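Long-range contacts in protein osa (PDB 4O7K), which suppresses Agrobacterium tumefaciens oncogenicity as a plasmid fertility inhibition factor related to the ParB/Srx superfamily: residues Phe76-Trp80 against Ser143-Leu147; Val118-Ser124 against Phe136-Arg142. The protein carries 1 engineered substitution. One frame throughout, in Å; residues are numbered along the deposited sequence.

Contact 1 (Phe76-Trp80 against Ser143-Leu147); sequences FYRAW and SMWLL. With PO4 (phosphate ion), chain C.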
loop_
_atom_site.group_PDB
_atom_site.type_symbol
_atom_site.label_atom_id
_atom_site.label_comp_id
_atom_site.label_asym_id
_atom_site.label_seq_id
_atom_site.Cartn_x
_atom_site.Cartn_y
_atom_site.Cartn_z
ATOM N N PHE A 76 5.551 -2.160 -4.070
ATOM C CA PHE A 76 4.990 -2.638 -2.811
ATOM C C PHE A 76 4.508 -4.073 -2.982
ATOM O O PHE A 76 4.791 -4.937 -2.147
ATOM C CB PHE A 76 3.847 -1.715 -2.372
ATOM C CG PHE A 76 3.201 -2.106 -1.076
ATOM C CD1 PHE A 76 3.677 -1.611 0.130
ATOM C CD2 PHE A 76 2.093 -2.939 -1.064
ATOM C CE1 PHE A 76 3.062 -1.948 1.322
ATOM C CE2 PHE A 76 1.472 -3.273 0.125
ATOM C CZ PHE A 76 1.965 -2.782 1.319
ATOM N N TYR A 77 3.786 -4.298 -4.082
ATOM C CA TYR A 77 3.299 -5.613 -4.476
ATOM C C TYR A 77 4.458 -6.605 -4.551
ATOM O O TYR A 77 4.384 -7.689 -3.978
ATOM C CB TYR A 77 2.573 -5.500 -5.820
ATOM C CG TYR A 77 1.953 -6.764 -6.392
ATOM C CD1 TYR A 77 1.612 -7.852 -5.586
ATOM C CD2 TYR A 77 1.691 -6.848 -7.756
ATOM C CE1 TYR A 77 1.032 -8.991 -6.142
ATOM C CE2 TYR A 77 1.125 -7.963 -8.311
ATOM C CZ TYR A 77 0.798 -9.033 -7.512
ATOM O OH TYR A 77 0.232 -10.132 -8.101
ATOM N N ARG A 78 5.521 -6.224 -5.254
ATOM C CA ARG A 78 6.706 -7.077 -5.390
ATOM C C ARG A 78 7.347 -7.419 -4.048
ATOM O O ARG A 78 7.720 -8.570 -3.800
ATOM C CB ARG A 78 7.742 -6.409 -6.290
ATOM C CG ARG A 78 9.039 -7.188 -6.413
ATOM C CD ARG A 78 10.032 -6.492 -7.329
ATOM N NE ARG A 78 11.259 -7.277 -7.475
ATOM C CZ ARG A 78 12.297 -7.202 -6.646
ATOM N NH1 ARG A 78 12.269 -6.376 -5.610
ATOM N NH2 ARG A 78 13.367 -7.954 -6.854
ATOM N N ALA A 79 7.489 -6.418 -3.188
ATOM C CA ALA A 79 8.093 -6.629 -1.873
ATOM C C ALA A 79 7.224 -7.548 -1.011
ATOM O O ALA A 79 7.730 -8.359 -0.220
ATOM C CB ALA A 79 8.317 -5.294 -1.177
ATOM N N TRP A 80 5.912 -7.435 -1.183
ATOM C CA TRP A 80 4.963 -8.283 -0.462
ATOM C C TRP A 80 5.077 -9.732 -0.939
ATOM O O TRP A 80 5.094 -10.659 -0.133
ATOM C CB TRP A 80 3.536 -7.752 -0.647
ATOM C CG TRP A 80 2.488 -8.401 0.200
ATOM C CD1 TRP A 80 2.659 -9.431 1.103
ATOM C CD2 TRP A 80 1.093 -8.088 0.205
ATOM N NE1 TRP A 80 1.446 -9.756 1.676
ATOM C CE2 TRP A 80 0.467 -8.953 1.138
ATOM C CE3 TRP A 80 0.299 -7.152 -0.488
ATOM C CZ2 TRP A 80 -0.899 -8.906 1.403
ATOM C CZ3 TRP A 80 -1.057 -7.104 -0.223
ATOM C CH2 TRP A 80 -1.646 -7.978 0.718
ATOM N N SER A 143 -5.107 -3.291 1.272
ATOM C CA SER A 143 -3.947 -3.237 0.371
ATOM C C SER A 143 -4.210 -4.034 -0.905
ATOM O O SER A 143 -3.824 -3.609 -2.001
ATOM C CB SER A 143 -2.677 -3.778 1.058
ATOM O OG SER A 143 -2.270 -2.956 2.144
ATOM N N MET A 144 -4.858 -5.191 -0.768
ATOM C CA MET A 144 -5.220 -5.994 -1.937
ATOM C C MET A 144 -6.176 -5.237 -2.856
ATOM O O MET A 144 -6.055 -5.284 -4.082
ATOM C CB MET A 144 -5.862 -7.319 -1.515
ATOM C CG MET A 144 -4.942 -8.267 -0.764
ATOM S SD MET A 144 -5.833 -9.790 -0.398
ATOM C CE MET A 144 -4.728 -10.578 0.789
ATOM N N TRP A 145 -7.139 -4.556 -2.245
ATOM C CA TRP A 145 -8.135 -3.804 -3.000
ATOM C C TRP A 145 -7.418 -2.774 -3.871
ATOM O O TRP A 145 -7.639 -2.716 -5.080
ATOM C CB TRP A 145 -9.143 -3.133 -2.053
ATOM C CG TRP A 145 -10.334 -2.500 -2.764
ATOM C CD1 TRP A 145 -11.557 -3.076 -3.004
ATOM C CD2 TRP A 145 -10.400 -1.178 -3.324
ATOM N NE1 TRP A 145 -12.375 -2.193 -3.674
ATOM C CE2 TRP A 145 -11.688 -1.022 -3.884
ATOM C CE3 TRP A 145 -9.491 -0.114 -3.409
ATOM C CZ2 TRP A 145 -12.092 0.153 -4.513
ATOM C CZ3 TRP A 145 -9.895 1.052 -4.032
ATOM C CH2 TRP A 145 -11.188 1.177 -4.576
ATOM N N LEU A 146 -6.509 -2.012 -3.259
ATOM C CA LEU A 146 -5.781 -0.960 -3.964
ATOM C C LEU A 146 -4.940 -1.545 -5.084
ATOM O O LEU A 146 -4.916 -1.023 -6.194
ATOM C CB LEU A 146 -4.892 -0.156 -2.996
ATOM C CG LEU A 146 -5.589 0.684 -1.913
ATOM C CD1 LEU A 146 -4.636 0.965 -0.758
ATOM C CD2 LEU A 146 -6.096 1.992 -2.496
ATOM N N LEU A 147 -4.264 -2.646 -4.788
ATOM C CA LEU A 147 -3.397 -3.291 -5.769
ATOM C C LEU A 147 -4.198 -3.860 -6.946
ATOM O O LEU A 147 -3.847 -3.652 -8.115
ATOM C CB LEU A 147 -2.578 -4.385 -5.093
ATOM C CG LEU A 147 -1.466 -3.859 -4.189
ATOM C CD1 LEU A 147 -0.723 -5.036 -3.568
ATOM C CD2 LEU A 147 -0.518 -2.950 -4.982
HETATM P P PO4 C . -15.296 -2.554 -6.527
HETATM O O1 PO4 C . -14.457 -3.521 -5.704
HETATM O O2 PO4 C . -14.602 -2.252 -7.833
HETATM O O3 PO4 C . -16.652 -3.151 -6.824
HETATM O O4 PO4 C . -15.502 -1.277 -5.750
#

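Contact 2 (Val118-Ser124 against Phe136-Arg142); sequences VPLADVS and FTDGMTR. With PO4 (phosphate ion), chain B; IPA (isopropyl alcohol), chain E.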
loop_
_atom_site.group_PDB
_atom_site.type_symbol
_atom_site.label_atom_id
_atom_site.label_comp_id
_atom_site.label_asym_id
_atom_site.label_seq_id
_atom_site.Cartn_x
_atom_site.Cartn_y
_atom_site.Cartn_z
ATOM N N VAL A 118 -11.064 5.189 4.129
ATOM C CA VAL A 118 -10.456 3.981 4.670
ATOM C C VAL A 118 -9.128 4.296 5.372
ATOM O O VAL A 118 -8.246 4.902 4.778
ATOM C CB VAL A 118 -10.213 2.949 3.555
ATOM C CG1 VAL A 118 -9.539 1.678 4.121
ATOM C CG2 VAL A 118 -11.529 2.608 2.871
ATOM N N PRO A 119 -8.984 3.887 6.644
ATOM C CA PRO A 119 -7.707 4.087 7.348
ATOM C C PRO A 119 -6.544 3.366 6.662
ATOM O O PRO A 119 -6.738 2.325 6.031
ATOM C CB PRO A 119 -7.978 3.504 8.739
ATOM C CG PRO A 119 -9.472 3.627 8.898
ATOM C CD PRO A 119 -10.023 3.340 7.536
ATOM N N LEU A 120 -5.350 3.939 6.774
ATOM C CA LEU A 120 -4.158 3.368 6.162
ATOM C C LEU A 120 -3.789 2.014 6.761
ATOM O O LEU A 120 -4.083 1.733 7.917
ATOM C CB LEU A 120 -2.973 4.317 6.327
ATOM C CG LEU A 120 -3.145 5.701 5.693
ATOM C CD1 LEU A 120 -1.846 6.483 5.865
ATOM C CD2 LEU A 120 -3.517 5.544 4.239
ATOM N N ALA A 121 -3.124 1.202 5.949
ATOM C CA ALA A 121 -2.460 -0.011 6.407
ATOM C C ALA A 121 -1.227 0.327 7.228
ATOM O O ALA A 121 -0.546 1.332 6.978
ATOM C CB ALA A 121 -2.073 -0.870 5.223
ATOM N N ASP A 122 -0.948 -0.522 8.207
ATOM C CA ASP A 122 0.276 -0.452 9.008
ATOM C C ASP A 122 1.218 -1.578 8.598
ATOM O O ASP A 122 0.907 -2.752 8.786
ATOM C CB ASP A 122 -0.057 -0.555 10.492
ATOM C CG ASP A 122 -0.860 0.632 10.986
ATOM O OD1 ASP A 122 -0.242 1.645 11.373
ATOM O OD2 ASP A 122 -2.108 0.550 10.985
ATOM N N VAL A 123 2.352 -1.221 7.999
ATOM C CA VAL A 123 3.259 -2.224 7.458
ATOM C C VAL A 123 4.658 -2.068 8.043
ATOM O O VAL A 123 4.945 -1.118 8.772
ATOM C CB VAL A 123 3.357 -2.151 5.919
ATOM C CG1 VAL A 123 1.963 -2.284 5.277
ATOM C CG2 VAL A 123 4.035 -0.856 5.505
ATOM N N SER A 124 5.528 -3.013 7.707
ATOM C CA SER A 124 6.879 -3.011 8.230
ATOM C C SER A 124 7.835 -3.633 7.232
ATOM O O SER A 124 7.490 -4.597 6.552
ATOM C CB SER A 124 6.934 -3.770 9.558
ATOM O OG SER A 124 6.017 -3.225 10.490
ATOM N N PHE A 136 2.968 -7.096 7.544
ATOM C CA PHE A 136 1.844 -6.284 7.989
ATOM C C PHE A 136 1.568 -6.384 9.471
ATOM O O PHE A 136 1.657 -7.460 10.071
ATOM C CB PHE A 136 0.572 -6.683 7.234
ATOM C CG PHE A 136 0.583 -6.326 5.781
ATOM C CD1 PHE A 136 1.276 -7.096 4.866
ATOM C CD2 PHE A 136 -0.135 -5.222 5.320
ATOM C CE1 PHE A 136 1.278 -6.770 3.533
ATOM C CE2 PHE A 136 -0.134 -4.890 3.981
ATOM C CZ PHE A 136 0.554 -5.660 3.080
ATOM N N THR A 137 1.205 -5.251 10.056
ATOM C CA THR A 137 0.587 -5.260 11.371
ATOM C C THR A 137 -0.923 -5.312 11.149
ATOM O O THR A 137 -1.641 -6.030 11.837
ATOM C CB THR A 137 0.985 -4.037 12.194
ATOM O OG1 THR A 137 2.378 -4.124 12.523
ATOM C CG2 THR A 137 0.158 -3.939 13.464
ATOM N N ASP A 138 -1.391 -4.551 10.165
ATOM C CA ASP A 138 -2.776 -4.622 9.724
ATOM C C ASP A 138 -2.913 -3.997 8.333
ATOM O O ASP A 138 -1.979 -3.366 7.827
ATOM C CB ASP A 138 -3.700 -3.920 10.730
ATOM C CG ASP A 138 -3.224 -2.520 11.081
ATOM O OD1 ASP A 138 -3.073 -1.703 10.159
ATOM O OD2 ASP A 138 -2.971 -2.235 12.271
ATOM N N GLY A 139 -4.074 -4.190 7.714
ATOM C CA GLY A 139 -4.381 -3.560 6.444
ATOM C C GLY A 139 -4.093 -4.389 5.204
ATOM O O GLY A 139 -3.966 -3.835 4.120
ATOM N N MET A 140 -4.021 -5.713 5.334
ATOM C CA MET A 140 -3.725 -6.548 4.172
ATOM C C MET A 140 -4.829 -6.515 3.120
ATOM O O MET A 140 -4.550 -6.389 1.938
ATOM C CB MET A 140 -3.471 -8.007 4.598
ATOM C CG MET A 140 -2.063 -8.244 5.089
ATOM S SD MET A 140 -1.680 -10.001 5.333
ATOM C CE MET A 140 -2.830 -10.370 6.647
ATOM N N THR A 141 -6.081 -6.636 3.531
ATOM C CA THR A 141 -7.146 -6.709 2.534
ATOM C C THR A 141 -7.351 -5.376 1.820
ATOM O O THR A 141 -7.557 -5.355 0.617
ATOM C CB THR A 141 -8.475 -7.151 3.138
ATOM O OG1 THR A 141 -8.255 -8.221 4.063
ATOM C CG2 THR A 141 -9.394 -7.640 2.041
ATOM N N ARG A 142 -7.290 -4.266 2.545
ATOM C CA ARG A 142 -7.451 -2.972 1.887
ATOM C C ARG A 142 -6.272 -2.728 0.946
ATOM O O ARG A 142 -6.422 -2.067 -0.072
ATOM C CB ARG A 142 -7.592 -1.839 2.907
ATOM C CG ARG A 142 -6.321 -1.479 3.655
ATOM C CD ARG A 142 -6.642 -0.721 4.937
ATOM N NE ARG A 142 -7.325 -1.566 5.920
ATOM C CZ ARG A 142 -8.067 -1.098 6.920
ATOM N NH1 ARG A 142 -8.233 0.213 7.074
ATOM N NH2 ARG A 142 -8.654 -1.935 7.759
HETATM P P PO4 B . -8.115 -5.252 6.359
HETATM O O1 PO4 B . -8.043 -4.843 7.802
HETATM O O2 PO4 B . -7.457 -6.599 6.184
HETATM O O3 PO4 B . -9.551 -5.297 5.902
HETATM O O4 PO4 B . -7.382 -4.254 5.487
HETATM C C1 IPA E . -9.971 0.352 10.067
HETATM C C2 IPA E . -11.433 -0.043 9.888
HETATM C C3 IPA E . -12.265 1.165 9.471
HETATM O O2 IPA E . -11.526 -1.029 8.888
HETATM O O HOH W 1 -5.152 -1.011 8.487
HETATM O O HOH W 2 4.430 -5.437 11.072
#

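Contact 1 (Phe76-Trp80 against Ser143-Leu147)
Leu147 pushes its CD1 methyl towards Phe76, Tyr77 and Trp80, forming the apolar heart of a helix-helix packing between helix 73-81 and helix 140-148 in this ParB/Srx-related protein. The short axis segments pass 11.7 Å apart, their N-to-C directions 130° from each other, a spacing that large side chains bridge without any hydrogen bond across the interface.

Trp80 extends across the gap. Its first torsion (chi1 -171°) turns the indole away from the backbone N and towards the second helix, benzo ring foremost. Leu147 CD1 lies at the edge of that ring, near its plane, 3.9 Å from Trp80 CE3. The neighbouring corner, Trp80 CZ3, rests 3.9 Å from Ser143 CB. Farther round the ring, Trp80 CH2 presses on Met144 CG at 3.6 Å; the extended methionine chain crosses the indole at about a right angle and brings its CE methyl close to the same carbon. Tyr77 meets the leucine with its stem, CB lying 4.0 Å from Leu147 CD1, while the two side chains cross obliquely. Phe76 offers the edge of its ring, CD2 being 4.3 Å from Leu147 CD1.

Polar groups in this buried layer look elsewhere for partners: Tyr77 OH to Glu14 and the backbone N of Lys94, Trp80 NE1 to the carbonyl of Gln89, Ser143 OG to the carbonyl of Gly139. On the far side of helix 140-148, Trp145 stacks with His149 and Phe110 and helps hold a phosphate, probably from the crystallisation liquor, that His149 and His52 also bind. Trp145 NE1 donates to phosphate O1 over 3.2 Å in a bent bond, with O1 approaching obliquely to the indole.

Contact 2 (Val118-Ser124 against Phe136-Arg142)
Asp122 and Asp138 face each other as an antiparallel hydrogen-bonded pair at a classic beta bulge, where strand 118-128 meets the turn leading into helix 140-148. In the backbone, Asp122 O accepts from two consecutive amides: Thr137 N at 2.8 Å, tilted from the carbonyl plane, and Asp138 N at 3.2 Å, lying in that plane on a lone pair. Asp122 N returns a bond to Asp138 O. Val123 and Phe136 form a non-hydrogen-bonded pair. Directly after the bulge residues Thr137 and Asp138, Gly139 takes the N-cap position of helix 140-148; with no side chain there, the Ala121 methyl can come up against its backbone, CB sitting 3.7 Å from Gly139 O.

The apolar pair is Val123 with Phe136: Val123 CG1 touches the ring at Phe136 CE2 (3.6 Å), the side chains running side by side.

Between the acids, Asp122 OD2 and Asp138 OD1 are only 2.6 Å apart, with the carboxylate planes nearly perpendicular (89°).

Two waters bridge the segments, water 1 linking Asp138 OD1 to Leu120 O and water 2 joining Ser124 OG to Thr137 OG1.

Arg142 supplies the ionic part. Bent at chi3 (68°), its chain wraps back so that NH1 donates to Pro119 O at 2.8 Å, from above the carbonyl plane. NE donates to O4 of a phosphate at 2.7 Å, and NH2 reaches O1 at 3.0 Å. The same ion takes bonds from the amides of Thr141 and Arg142, from Thr141 OG1 and from Lys102.

Gly139-Met140-Thr141-Arg142 fits the GxxR phosphate-binding motif of ParB/Srx proteins. Although the ion probably comes from the crystallisation liquor, its grip by a helix start and two cationic side chains is consistent with a site for a substrate phosphate.

How the contacts relate
After helix 4-24 and several strands, the chain reaches helix 73-81 and, beyond helix 103-112, enters strand 118-128. This strand turns back into strand 131-136, and contact 2 closes that hairpin, its segments being separated by 11 residues, nine of them strand. The chain then runs directly into helix 140-148, where contact 1 closes a 62-residue loop back to helix 73-81, so contact 2 is nested within contact 1. Both share helix 140-148: its start is tied to the five-stranded mixed sheet, its body to helix 73-81. The contacts meet directly where the Phe136 ring packs against Phe76, Trp80 and Ser143, with Trp80 CE2 3.3 Å from Phe136 CE1.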